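Protein tudor (Drosophila melanogaster, PDB 4Q5W) probably acts in the piRNA pathway with the Piwi proteins Aubergine and AGO3, and is required in oogenesis for primordial germ cell formation and abdominal segmentation. Local coordinates at residues D51-Q56 with S66-V71. Residues are numbered along the deposited sequence; the frame is centred on the assembly and turned at random.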
loop_
_atom_site.group_PDB
_atom_site.type_symbol
_atom_site.label_atom_id
_atom_site.label_comp_id
_atom_site.label_asym_id
_atom_site.label_seq_id
_atom_site.Cartn_x
_atom_site.Cartn_y
_atom_site.Cartn_z
ATOM N N ASP A 51 -7.582 -7.568 -15.426
ATOM C CA ASP A 51 -6.437 -7.879 -16.281
ATOM C C ASP A 51 -5.142 -7.413 -15.625
ATOM O O ASP A 51 -5.101 -6.360 -14.983
ATOM C CB ASP A 51 -6.565 -7.268 -17.689
ATOM C CG ASP A 51 -7.508 -8.053 -18.586
ATOM O OD1 ASP A 51 -7.967 -9.142 -18.167
ATOM O OD2 ASP A 51 -7.791 -7.582 -19.715
ATOM N N MET A 52 -4.092 -8.210 -15.788
ATOM C CA MET A 52 -2.772 -7.866 -15.289
ATOM C C MET A 52 -1.981 -7.207 -16.406
ATOM O O MET A 52 -2.052 -7.630 -17.556
ATOM C CB MET A 52 -2.038 -9.119 -14.814
ATOM C CG MET A 52 -2.876 -10.021 -13.928
ATOM S SD MET A 52 -3.438 -9.178 -12.445
ATOM C CE MET A 52 -1.915 -8.536 -11.836
ATOM N N CYS A 53 -1.231 -6.166 -16.060
ATOM C CA CYS A 53 -0.491 -5.386 -17.043
ATOM C C CYS A 53 0.583 -4.555 -16.337
ATOM O O CYS A 53 0.898 -4.806 -15.178
ATOM C CB CYS A 53 -1.443 -4.483 -17.823
ATOM S SG CYS A 53 -2.509 -3.455 -16.788
ATOM N N VAL A 54 1.159 -3.590 -17.047
ATOM C CA VAL A 54 2.147 -2.681 -16.470
ATOM C C VAL A 54 1.744 -1.253 -16.805
ATOM O O VAL A 54 1.255 -0.995 -17.906
ATOM C CB VAL A 54 3.565 -2.950 -17.035
ATOM C CG1 VAL A 54 4.553 -1.883 -16.571
ATOM C CG2 VAL A 54 4.055 -4.323 -16.600
ATOM N N VAL A 55 1.923 -0.321 -15.872
ATOM C CA VAL A 55 1.657 1.081 -16.182
ATOM C C VAL A 55 2.818 1.969 -15.767
ATOM O O VAL A 55 3.642 1.574 -14.940
ATOM C CB VAL A 55 0.375 1.592 -15.486
ATOM C CG1 VAL A 55 -0.825 0.738 -15.874
ATOM C CG2 VAL A 55 0.558 1.607 -13.966
ATOM N N GLN A 56 2.886 3.167 -16.345
ATOM C CA GLN A 56 3.791 4.196 -15.841
ATOM C C GLN A 56 3.056 5.010 -14.783
ATOM O O GLN A 56 1.933 5.445 -15.010
ATOM C CB GLN A 56 4.270 5.116 -16.970
ATOM C CG GLN A 56 5.329 6.138 -16.544
ATOM C CD GLN A 56 5.977 6.839 -17.727
ATOM O OE1 GLN A 56 5.365 6.987 -18.784
ATOM N NE2 GLN A 56 7.226 7.261 -17.558
ATOM N N SER A 66 0.589 -3.872 -12.554
ATOM C CA SER A 66 -0.729 -3.323 -12.268
ATOM C C SER A 66 -1.859 -4.293 -12.552
ATOM O O SER A 66 -1.704 -5.236 -13.325
ATOM C CB SER A 66 -0.950 -2.055 -13.091
ATOM O OG SER A 66 -0.691 -2.310 -14.466
ATOM N N ARG A 67 -3.012 -4.030 -11.939
ATOM C CA ARG A 67 -4.233 -4.770 -12.223
ATOM C C ARG A 67 -5.352 -3.763 -12.446
ATOM O O ARG A 67 -5.474 -2.783 -11.711
ATOM C CB ARG A 67 -4.602 -5.728 -11.080
ATOM C CG ARG A 67 -5.911 -6.475 -11.303
ATOM C CD ARG A 67 -6.098 -7.641 -10.328
ATOM N NE ARG A 67 -5.748 -7.273 -8.956
ATOM C CZ ARG A 67 -6.579 -6.675 -8.108
ATOM N NH1 ARG A 67 -6.177 -6.386 -6.875
ATOM N NH2 ARG A 67 -7.815 -6.370 -8.487
ATOM N N ILE A 68 -6.159 -3.997 -13.471
ATOM C CA ILE A 68 -7.245 -3.087 -13.802
ATOM C C ILE A 68 -8.365 -3.180 -12.773
ATOM O O ILE A 68 -8.928 -4.254 -12.550
ATOM C CB ILE A 68 -7.824 -3.386 -15.200
ATOM C CG1 ILE A 68 -6.714 -3.368 -16.257
ATOM C CG2 ILE A 68 -8.914 -2.387 -15.553
ATOM C CD1 ILE A 68 -6.028 -2.030 -16.417
ATOM N N LEU A 69 -8.681 -2.052 -12.150
ATOM C CA LEU A 69 -9.802 -1.977 -11.221
ATOM C C LEU A 69 -11.083 -1.541 -11.930
ATOM O O LEU A 69 -12.151 -2.124 -11.720
ATOM C CB LEU A 69 -9.487 -1.006 -10.090
ATOM C CG LEU A 69 -8.375 -1.460 -9.141
ATOM C CD1 LEU A 69 -8.078 -0.387 -8.118
ATOM C CD2 LEU A 69 -8.783 -2.761 -8.458
ATOM N N GLU A 70 -10.976 -0.508 -12.764
ATOM C CA GLU A 70 -12.135 0.024 -13.466
ATOM C C GLU A 70 -11.787 0.464 -14.885
ATOM O O GLU A 70 -10.733 1.054 -15.123
ATOM C CB GLU A 70 -12.730 1.199 -12.684
ATOM C CG GLU A 70 -14.066 1.696 -13.210
ATOM C CD GLU A 70 -14.663 2.788 -12.344
ATOM O OE1 GLU A 70 -14.037 3.153 -11.328
ATOM O OE2 GLU A 70 -15.756 3.285 -12.684
ATOM N N VAL A 71 -12.676 0.155 -15.819
ATOM C CA VAL A 71 -12.554 0.632 -17.187
ATOM C C VAL A 71 -13.338 1.939 -17.246
ATOM O O VAL A 71 -14.563 1.947 -17.103
ATOM C CB VAL A 71 -13.109 -0.397 -18.187
ATOM C CG1 VAL A 71 -13.012 0.124 -19.613
ATOM C CG2 VAL A 71 -12.341 -1.707 -18.055
#
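Met52 and Arg67 form a non-hydrogen-bonded pair and Cys53 and Ser66 a hydrogen-bonded one where strands 52-56 and 63-71 make an antiparallel hairpin, the axes of the short segments running at 105° to each other, far from the 180° of a flat antiparallel pair. This hairpin opens the four-stranded sheet of the Tudor domain, of the SH3-like clan, in this extended-Tudor 9 fragment. Cys53 N donates to Ser66 O at 2.9 Å, Ser66 N returns a bond to Cys53 O at 2.8 Å, and Ile68 N reaches Asp51 O at 3.0 Å. On the outer face, turns about CB-CG and CG-SD curl the flexible thioether of Met52 back against Arg67, its SD 3.7 Å from Arg67 CD; CG of Arg67, anti to the backbone N (chi1 177°), lays the aliphatic chain alongside that sulfur, and both residues touch Ile82. The other face is buried and suits small or apolar groups: Ile68 CD1 packs on Cys53 SG at 3.8 Å, and Ile68 also leans on Tyr77 and Val79 of the next strand. Val55, beta-branched as befits an extended strand, also touches Leu81, Val90 and Leu93; an alanine here, lacking both CG methyls, would probably leave a gap beside Ser66 OG and Leu81. Ser66 is small enough to sit against Val55, and its hydroxyl, 3.4 Å from Val55 CG1, turns back to give Cys53 O a second, weak hydrogen bond, OG to O 3.0 Å.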